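Local coordinates for protein AA9 family lytic polysaccharide monooxygenase D (Myceliophthora thermophila, PDB 5UFV) that cleaves cellulose oxidatively as a copper-dependent lytic polysaccharide monooxygenase, attacking glycosidic bonds to give C1-oxidised products, at residues Lys12-Tyr17 with Leu56-Ala61; Arg154-Ala159 with Pro194-Gln199. One frame throughout, in Å; residues are numbered along the deposited sequence.

How the contacts relate
The two contacts share one sheet of the beta sandwich. In contact 1 one of its two outermost strands, 58-60, meets strand 12-15 of the facing sheet; in contact 2 strand 149-159, deeper in the same sheet, receives a tyrosine from the loop after strand 190-191. Strand 167-177 runs between them, pairing with 58-60 on one side and with 149-159 on the other. The contact centres are about 23 Å apart and their nearest atoms about 10 Å, so they do not touch. Contact 2 is nearer the copper: the side chain of Ile158 lies about 11 Å from the ion and about 7 Å from that of its ligand Tyr169. Contact 1 lies away from the copper site.

Contact 1 of 2, residues Lys12-Tyr17 with Leu56-Ala61; sequences KDYPGY and LYAEAA
The ring of Tyr14 lies flat against the methyl of Ala58, and that one pair makes most of this small contact. Just before it, Asp13 faces its own sheet, where OD1 is hydrogen-bonded to Asn8 ND2. Tyr14 points the other way: with CG beside the backbone N and opposite the carbonyl carbon (chi1 -65°), the ring stands out from the strand toward segment 56-61. Ala58 CB sits over one face, 3.6 Å from the centroid of the Tyr14 ring and 26° off its normal, a CH-pi contact displaced toward the hydroxyl end. Its closest atom there is Tyr14 CZ, 3.3 Å from Ala58 CB. The pair spans an edge of the immunoglobulin-like beta sandwich of AA9 enzymes, strand 12-15 being an outermost strand of the four-stranded sheet and strand 58-60 an outermost strand of the other. Their backbones stay well apart, Tyr14 CA being 7.7 Å from Ala58 CA, and side chains bridge the gap; Ile9 of strand 4-9 touches both Tyr14 and Ala58. Beyond the ring a water lies in its plane, at the edge. This water accepts from Tyr14 OH at 2.5 Å and donates to Glu59 O at 2.6 Å, linking the phenol to the backbone of the other strand. A phenylalanine here would keep a ring over Ala58, but the water would probably lose its donor and Glu59 O its link to strand 12-15. Past the strand the segment leaves this contact, and Tyr17 N is hydrogen-bonded to Gln29 OE1.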
ATOM      1  N   LYS A  12      15.957   7.394   8.355  1.00 40.87           N
ATOM      2  CA  LYS A  12      15.697   7.240   9.798  1.00 41.43           C
ATOM      3  C   LYS A  12      14.686   6.142  10.069  1.00 38.69           C
ATOM      4  O   LYS A  12      13.808   5.850   9.252  1.00 33.63           O
ATOM      5  CB  LYS A  12      15.183   8.536  10.427  1.00 46.82           C
ATOM      6  CG  LYS A  12      15.780   9.775   9.786  1.00 55.74           C
ATOM      7  CD  LYS A  12      15.643  11.053  10.614  1.00 60.61           C
ATOM      8  CE  LYS A  12      16.523  12.141  10.006  1.00 66.17           C
ATOM      9  NZ  LYS A  12      16.958  13.136  11.026  1.00 71.87           N
ATOM     10  N   ASP A  13      14.809   5.562  11.258  1.00 38.59           N
ATOM     11  CA  ASP A  13      14.036   4.402  11.646  1.00 36.49           C
ATOM     12  C   ASP A  13      12.824   4.839  12.435  1.00 34.89           C
ATOM     13  O   ASP A  13      12.936   5.668  13.344  1.00 33.75           O
ATOM     14  CB  ASP A  13      14.894   3.435  12.472  1.00 38.49           C
ATOM     15  CG  ASP A  13      15.808   2.570  11.604  1.00 41.94           C
ATOM     16  OD1 ASP A  13      15.578   2.458  10.379  1.00 44.03           O
ATOM     17  OD2 ASP A  13      16.770   1.988  12.137  1.00 47.28           O
ATOM     18  N   TYR A  14      11.659   4.301  12.064  1.00 31.24           N
ATOM     19  CA  TYR A  14      10.434   4.636  12.748  1.00 30.01           C
ATOM     20  C   TYR A  14       9.701   3.348  13.082  1.00 28.96           C
ATOM     21  O   TYR A  14       9.263   2.649  12.185  1.00 28.43           O
ATOM     22  CB  TYR A  14       9.542   5.551  11.903  1.00 29.12           C
ATOM     23  CG  TYR A  14      10.129   6.930  11.621  1.00 30.74           C
ATOM     24  CD1 TYR A  14       9.957   7.989  12.505  1.00 31.54           C
ATOM     25  CD2 TYR A  14      10.845   7.175  10.456  1.00 31.05           C
ATOM     26  CE1 TYR A  14      10.484   9.252  12.233  1.00 32.35           C
ATOM     27  CE2 TYR A  14      11.379   8.418  10.186  1.00 32.52           C
ATOM     28  CZ  TYR A  14      11.189   9.453  11.071  1.00 32.96           C
ATOM     29  OH  TYR A  14      11.729  10.668  10.781  1.00 33.38           O
ATOM     30  N   PRO A  15       9.551   3.043  14.379  1.00 28.70           N
ATOM     31  CA  PRO A  15       8.784   1.863  14.739  1.00 28.85           C
ATOM     32  C   PRO A  15       7.307   1.991  14.395  1.00 28.07           C
ATOM     33  O   PRO A  15       6.728   3.070  14.404  1.00 28.82           O
ATOM     34  CB  PRO A  15       8.968   1.738  16.246  1.00 29.49           C
ATOM     35  CG  PRO A  15       9.558   3.024  16.710  1.00 30.51           C
ATOM     36  CD  PRO A  15      10.004   3.823  15.544  1.00 29.65           C
ATOM     37  N   GLY A  16       6.698   0.878  14.067  1.00 26.94           N
ATOM     38  CA  GLY A  16       5.287   0.908  13.842  1.00 27.07           C
ATOM     39  C   GLY A  16       4.501   0.739  15.139  1.00 26.58           C
ATOM     40  O   GLY A  16       5.055   0.508  16.229  1.00 23.25           O
ATOM     41  N   TYR A  17       3.185   0.853  14.975  1.00 26.27           N
ATOM     42  CA  TYR A  17       2.237   0.510  16.009  1.00 26.17           C
ATOM     43  C   TYR A  17       2.331  -0.975  16.219  1.00 25.97           C
ATOM     44  O   TYR A  17       2.594  -1.743  15.288  1.00 24.58           O
ATOM     45  CB  TYR A  17       0.855   0.893  15.513  1.00 26.61           C
ATOM     46  CG  TYR A  17      -0.287   0.741  16.476  1.00 26.53           C
ATOM     47  CD1 TYR A  17      -0.501   1.669  17.500  1.00 25.96           C
ATOM     48  CD2 TYR A  17      -1.213  -0.304  16.317  1.00 25.96           C
ATOM     49  CE1 TYR A  17      -1.583   1.532  18.365  1.00 25.95           C
ATOM     50  CE2 TYR A  17      -2.300  -0.448  17.163  1.00 25.80           C
ATOM     51  CZ  TYR A  17      -2.492   0.470  18.175  1.00 26.80           C
ATOM     52  OH  TYR A  17      -3.589   0.314  19.002  1.00 27.61           O
ATOM     53  N   LEU A  56       2.885  11.138  15.845  1.00 27.18           N
ATOM     54  CA  LEU A  56       4.103  11.596  15.196  1.00 28.19           C
ATOM     55  C   LEU A  56       4.035  11.544  13.673  1.00 27.67           C
ATOM     56  O   LEU A  56       3.151  10.924  13.110  1.00 26.98           O
ATOM     57  CB  LEU A  56       5.278  10.729  15.645  1.00 28.27           C
ATOM     58  CG  LEU A  56       5.474  10.627  17.148  1.00 29.04           C
ATOM     59  CD1 LEU A  56       6.704   9.774  17.464  1.00 28.70           C
ATOM     60  CD2 LEU A  56       5.562  12.009  17.801  1.00 29.13           C
ATOM     61  N   TYR A  57       5.025  12.173  13.047  1.00 28.92           N
ATOM     62  CA  TYR A  57       5.233  12.177  11.600  1.00 29.74           C
ATOM     63  C   TYR A  57       6.731  11.988  11.313  1.00 30.68           C
ATOM     64  O   TYR A  57       7.573  12.301  12.147  1.00 29.84           O
ATOM     65  CB  TYR A  57       4.787  13.502  10.988  1.00 30.44           C
ATOM     66  CG  TYR A  57       5.418  14.687  11.675  1.00 32.10           C
ATOM     67  CD1 TYR A  57       6.691  15.109  11.327  1.00 33.40           C
ATOM     68  CD2 TYR A  57       4.754  15.358  12.724  1.00 32.23           C
ATOM     69  CE1 TYR A  57       7.290  16.183  11.974  1.00 34.92           C
ATOM     70  CE2 TYR A  57       5.340  16.422  13.372  1.00 33.04           C
ATOM     71  CZ  TYR A  57       6.610  16.829  12.991  1.00 35.66           C
ATOM     72  OH  TYR A  57       7.227  17.880  13.623  1.00 38.51           O
ATOM     73  N   ALA A  58       7.051  11.447  10.143  1.00 30.71           N
ATOM     74  CA  ALA A  58       8.421  11.427   9.666  1.00 32.09           C
ATOM     75  C   ALA A  58       8.624  12.609   8.703  1.00 33.83           C
ATOM     76  O   ALA A  58       7.735  12.925   7.918  1.00 35.11           O
ATOM     77  CB  ALA A  58       8.693  10.113   8.960  1.00 31.79           C
ATOM     78  N   GLU A  59       9.780  13.261   8.771  1.00 36.45           N
ATOM     79  CA  GLU A  59      10.148  14.289   7.787  1.00 39.56           C
ATOM     80  C   GLU A  59      10.724  13.647   6.560  1.00 38.17           C
ATOM     81  O   GLU A  59      11.414  12.627   6.638  1.00 39.29           O
ATOM     82  CB  GLU A  59      11.150  15.298   8.357  1.00 43.65           C
ATOM     83  CG  GLU A  59      10.630  15.999   9.616  1.00 48.67           C
ATOM     84  CD  GLU A  59      10.851  17.505   9.655  1.00 54.25           C
ATOM     85  OE1 GLU A  59      11.787  18.027   8.989  1.00 57.52           O
ATOM     86  OE2 GLU A  59      10.071  18.166  10.378  1.00 57.41           O
ATOM     87  N   ALA A  60      10.422  14.236   5.415  1.00 37.58           N
ATOM     88  CA  ALA A  60      10.971  13.774   4.151  1.00 37.50           C
ATOM     89  C   ALA A  60      10.789  14.824   3.084  1.00 38.83           C
ATOM     90  O   ALA A  60       9.817  15.570   3.074  1.00 38.58           O
ATOM     91  CB  ALA A  60      10.311  12.484   3.700  1.00 36.60           C
ATOM     92  N   ALA A  61      11.747  14.876   2.185  1.00 39.72           N
ATOM     93  CA  ALA A  61      11.661  15.738   1.039  1.00 41.44           C
ATOM     94  C   ALA A  61      11.333  14.878  -0.176  1.00 40.99           C
ATOM     95  O   ALA A  61      11.523  13.656  -0.168  1.00 38.80           O
ATOM     96  CB  ALA A  61      12.985  16.473   0.837  1.00 42.41           C
TER
HETATM   97  O   HOH W   1      12.360  10.943   8.336  1.00 27.84           O

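Contact 2 of 2, residues Arg154-Ala159 with Pro194-Gln199; sequences RHELIA and PGYCQQ
Glu156 sends its carboxylate straight out from the strand, CG anti to the backbone N (chi1 174°) and the chain extended beyond, to meet Tyr196, whose CG stands between its own backbone N and carbonyl carbon (chi1 76°). The two side chains approach from opposite directions and join strand 149-159 of the beta sandwich to the long loop that follows strand 190-191. Tyr196 OH donates to Glu156 OE2 over a very short 2.4 Å, OE2 lying in the plane of the ring while the carboxylate is turned 77° against it. Within the strand, Arg154 grips the same carboxylate end-on from above its plane: NH1 reaches Glu156 OE1 at 2.7 Å in a salt bridge, and NH2 reaches Glu156 OE2 at 3.1 Å. Trp83 NE1 also bonds to Glu156 OE1, so this buried group has both oxygens held, and Arg154 probably favours the charged form of the carboxylate. Arg154 is itself tied to Arg47 O and Leu46 O. Phe168 of strand 167-177 packs against Glu156, Ile158 and Tyr196. Ahead of the hydroxyl, Ile158 CD1 stops 3.8 Å from Tyr196 OH.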
ATOM      1  N   ARG A 154       0.230   4.976   2.337  1.00 27.15           N
ATOM      2  CA  ARG A 154      -0.532   3.736   2.592  1.00 25.40           C
ATOM      3  C   ARG A 154       0.071   2.572   1.822  1.00 25.23           C
ATOM      4  O   ARG A 154       0.211   2.644   0.586  1.00 24.74           O
ATOM      5  CB  ARG A 154      -1.999   3.941   2.178  1.00 25.24           C
ATOM      6  CG  ARG A 154      -2.868   2.700   2.125  1.00 23.98           C
ATOM      7  CD  ARG A 154      -4.284   3.119   1.774  1.00 25.41           C
ATOM      8  NE  ARG A 154      -5.168   1.966   1.707  1.00 26.22           N
ATOM      9  CZ  ARG A 154      -5.184   1.085   0.699  1.00 27.81           C
ATOM     10  NH1 ARG A 154      -4.382   1.252  -0.374  1.00 27.12           N
ATOM     11  NH2 ARG A 154      -6.012   0.035   0.764  1.00 26.37           N
ATOM     12  N   HIS A 155       0.427   1.504   2.536  1.00 23.97           N
ATOM     13  CA  HIS A 155       0.957   0.308   1.893  1.00 23.64           C
ATOM     14  C   HIS A 155      -0.118  -0.708   1.881  1.00 23.27           C
ATOM     15  O   HIS A 155      -0.802  -0.864   2.871  1.00 23.11           O
ATOM     16  CB  HIS A 155       2.179  -0.241   2.625  1.00 24.02           C
ATOM     17  CG  HIS A 155       3.375   0.638   2.497  1.00 25.25           C
ATOM     18  ND1 HIS A 155       3.525   1.799   3.227  1.00 25.72           N
ATOM     19  CD2 HIS A 155       4.439   0.581   1.664  1.00 25.96           C
ATOM     20  CE1 HIS A 155       4.646   2.399   2.875  1.00 24.79           C
ATOM     21  NE2 HIS A 155       5.215   1.684   1.926  1.00 25.70           N
ATOM     22  N   GLU A 156      -0.261  -1.401   0.759  1.00 23.67           N
ATOM     23  CA  GLU A 156      -1.334  -2.331   0.580  1.00 25.66           C
ATOM     24  C   GLU A 156      -0.801  -3.477  -0.219  1.00 26.27           C
ATOM     25  O   GLU A 156      -0.209  -3.276  -1.293  1.00 26.01           O
ATOM     26  CB  GLU A 156      -2.496  -1.665  -0.160  1.00 29.92           C
ATOM     27  CG  GLU A 156      -3.664  -2.571  -0.550  1.00 34.10           C
ATOM     28  CD  GLU A 156      -4.744  -1.839  -1.379  1.00 40.47           C
ATOM     29  OE1 GLU A 156      -4.415  -0.864  -2.113  1.00 42.58           O
ATOM     30  OE2 GLU A 156      -5.947  -2.219  -1.296  1.00 43.07           O
ATOM     31  N   LEU A 157      -1.000  -4.677   0.335  1.00 25.85           N
ATOM     32  CA  LEU A 157      -0.730  -5.928  -0.329  1.00 26.18           C
ATOM     33  C   LEU A 157      -2.054  -6.591  -0.502  1.00 27.86           C
ATOM     34  O   LEU A 157      -2.842  -6.629   0.441  1.00 27.95           O
ATOM     35  CB  LEU A 157       0.123  -6.847   0.537  1.00 25.80           C
ATOM     36  CG  LEU A 157       1.476  -6.309   0.988  1.00 25.53           C
ATOM     37  CD1 LEU A 157       2.247  -7.421   1.679  1.00 26.57           C
ATOM     38  CD2 LEU A 157       2.274  -5.723  -0.164  1.00 25.55           C
ATOM     39  N   ILE A 158      -2.299  -7.111  -1.706  1.00 29.30           N
ATOM     40  CA  ILE A 158      -3.529  -7.822  -2.017  1.00 28.13           C
ATOM     41  C   ILE A 158      -3.147  -9.250  -2.375  1.00 29.55           C
ATOM     42  O   ILE A 158      -2.589  -9.493  -3.447  1.00 29.39           O
ATOM     43  CB  ILE A 158      -4.247  -7.192  -3.188  1.00 27.70           C
ATOM     44  CG1 ILE A 158      -4.448  -5.702  -2.958  1.00 28.15           C
ATOM     45  CG2 ILE A 158      -5.590  -7.854  -3.383  1.00 29.52           C
ATOM     46  CD1 ILE A 158      -5.127  -5.024  -4.144  1.00 29.15           C
ATOM     47  N   ALA A 159      -3.417 -10.183  -1.468  1.00 28.37           N
ATOM     48  CA  ALA A 159      -3.120 -11.573  -1.732  1.00 30.18           C
ATOM     49  C   ALA A 159      -4.244 -12.175  -2.585  1.00 32.43           C
ATOM     50  O   ALA A 159      -5.432 -11.920  -2.361  1.00 33.09           O
ATOM     51  CB  ALA A 159      -2.944 -12.357  -0.435  1.00 29.96           C
ATOM     52  N   PRO A 194     -12.177   3.145   0.641  1.00 33.22           N
ATOM     53  CA  PRO A 194     -12.583   2.265  -0.468  1.00 33.83           C
ATOM     54  C   PRO A 194     -13.176   3.035  -1.634  1.00 34.10           C
ATOM     55  O   PRO A 194     -13.605   4.174  -1.450  1.00 33.84           O
ATOM     56  CB  PRO A 194     -13.679   1.400   0.166  1.00 33.89           C
ATOM     57  CG  PRO A 194     -14.195   2.212   1.310  1.00 32.82           C
ATOM     58  CD  PRO A 194     -13.026   2.977   1.832  1.00 32.47           C
ATOM     59  N   GLY A 195     -13.188   2.418  -2.818  1.00 34.11           N
ATOM     60  CA  GLY A 195     -13.704   3.080  -4.012  1.00 35.70           C
ATOM     61  C   GLY A 195     -12.915   2.846  -5.290  1.00 36.78           C
ATOM     62  O   GLY A 195     -13.491   2.778  -6.377  1.00 38.28           O
ATOM     63  N   TYR A 196     -11.598   2.732  -5.178  1.00 35.29           N
ATOM     64  CA  TYR A 196     -10.760   2.605  -6.370  1.00 35.46           C
ATOM     65  C   TYR A 196     -10.962   1.310  -7.171  1.00 35.36           C
ATOM     66  O   TYR A 196     -10.510   1.199  -8.324  1.00 33.93           O
ATOM     67  CB  TYR A 196      -9.280   2.767  -5.994  1.00 34.53           C
ATOM     68  CG  TYR A 196      -8.637   1.576  -5.315  1.00 34.09           C
ATOM     69  CD1 TYR A 196      -8.013   0.586  -6.059  1.00 33.78           C
ATOM     70  CD2 TYR A 196      -8.625   1.461  -3.928  1.00 35.00           C
ATOM     71  CE1 TYR A 196      -7.413  -0.490  -5.450  1.00 34.13           C
ATOM     72  CE2 TYR A 196      -8.021   0.382  -3.302  1.00 34.92           C
ATOM     73  CZ  TYR A 196      -7.411  -0.597  -4.072  1.00 35.38           C
ATOM     74  OH  TYR A 196      -6.801  -1.692  -3.472  1.00 34.99           O
ATOM     75  N   CYS A 197     -11.588   0.321  -6.544  1.00 35.11           N
ATOM     76  CA  CYS A 197     -11.899  -0.925  -7.221  1.00 37.75           C
ATOM     77  C   CYS A 197     -13.228  -1.407  -6.712  1.00 38.28           C
ATOM     78  O   CYS A 197     -13.618  -1.004  -5.631  1.00 38.59           O
ATOM     79  CB  CYS A 197     -10.823  -1.981  -6.958  1.00 37.45           C
ATOM     80  SG  CYS A 197     -10.601  -2.480  -5.227  1.00 38.25           S
ATOM     81  N   GLN A 198     -13.919  -2.236  -7.500  1.00 39.91           N
ATOM     82  CA  GLN A 198     -15.135  -2.938  -7.063  1.00 42.72           C
ATOM     83  C   GLN A 198     -14.824  -4.397  -6.812  1.00 39.59           C
ATOM     84  O   GLN A 198     -13.946  -4.959  -7.440  1.00 38.03           O
ATOM     85  CB  GLN A 198     -16.256  -2.865  -8.115  1.00 47.18           C
ATOM     86  CG  GLN A 198     -16.557  -1.469  -8.627  1.00 50.20           C
ATOM     87  CD  GLN A 198     -17.071  -0.581  -7.519  1.00 51.54           C
ATOM     88  OE1 GLN A 198     -18.124  -0.849  -6.941  1.00 55.71           O
ATOM     89  NE2 GLN A 198     -16.326   0.476  -7.211  1.00 49.41           N
ATOM     90  N   GLN A 199     -15.588  -5.009  -5.921  1.00 38.83           N
ATOM     91  CA  GLN A 199     -15.379  -6.397  -5.558  1.00 38.57           C
ATOM     92  C   GLN A 199     -15.346  -7.320  -6.777  1.00 38.82           C
ATOM     93  O   GLN A 199     -14.560  -8.260  -6.809  1.00 38.43           O
ATOM     94  CB  GLN A 199     -16.475  -6.863  -4.589  1.00 38.27           C
ATOM     95  CG  GLN A 199     -16.209  -8.205  -3.909  1.00 37.98           C
ATOM     96  CD  GLN A 199     -15.029  -8.163  -2.954  1.00 38.10           C
ATOM     97  OE1 GLN A 199     -14.545  -7.099  -2.589  1.00 38.54           O
ATOM     98  NE2 GLN A 199     -14.556  -9.327  -2.553  1.00 38.25           N
TER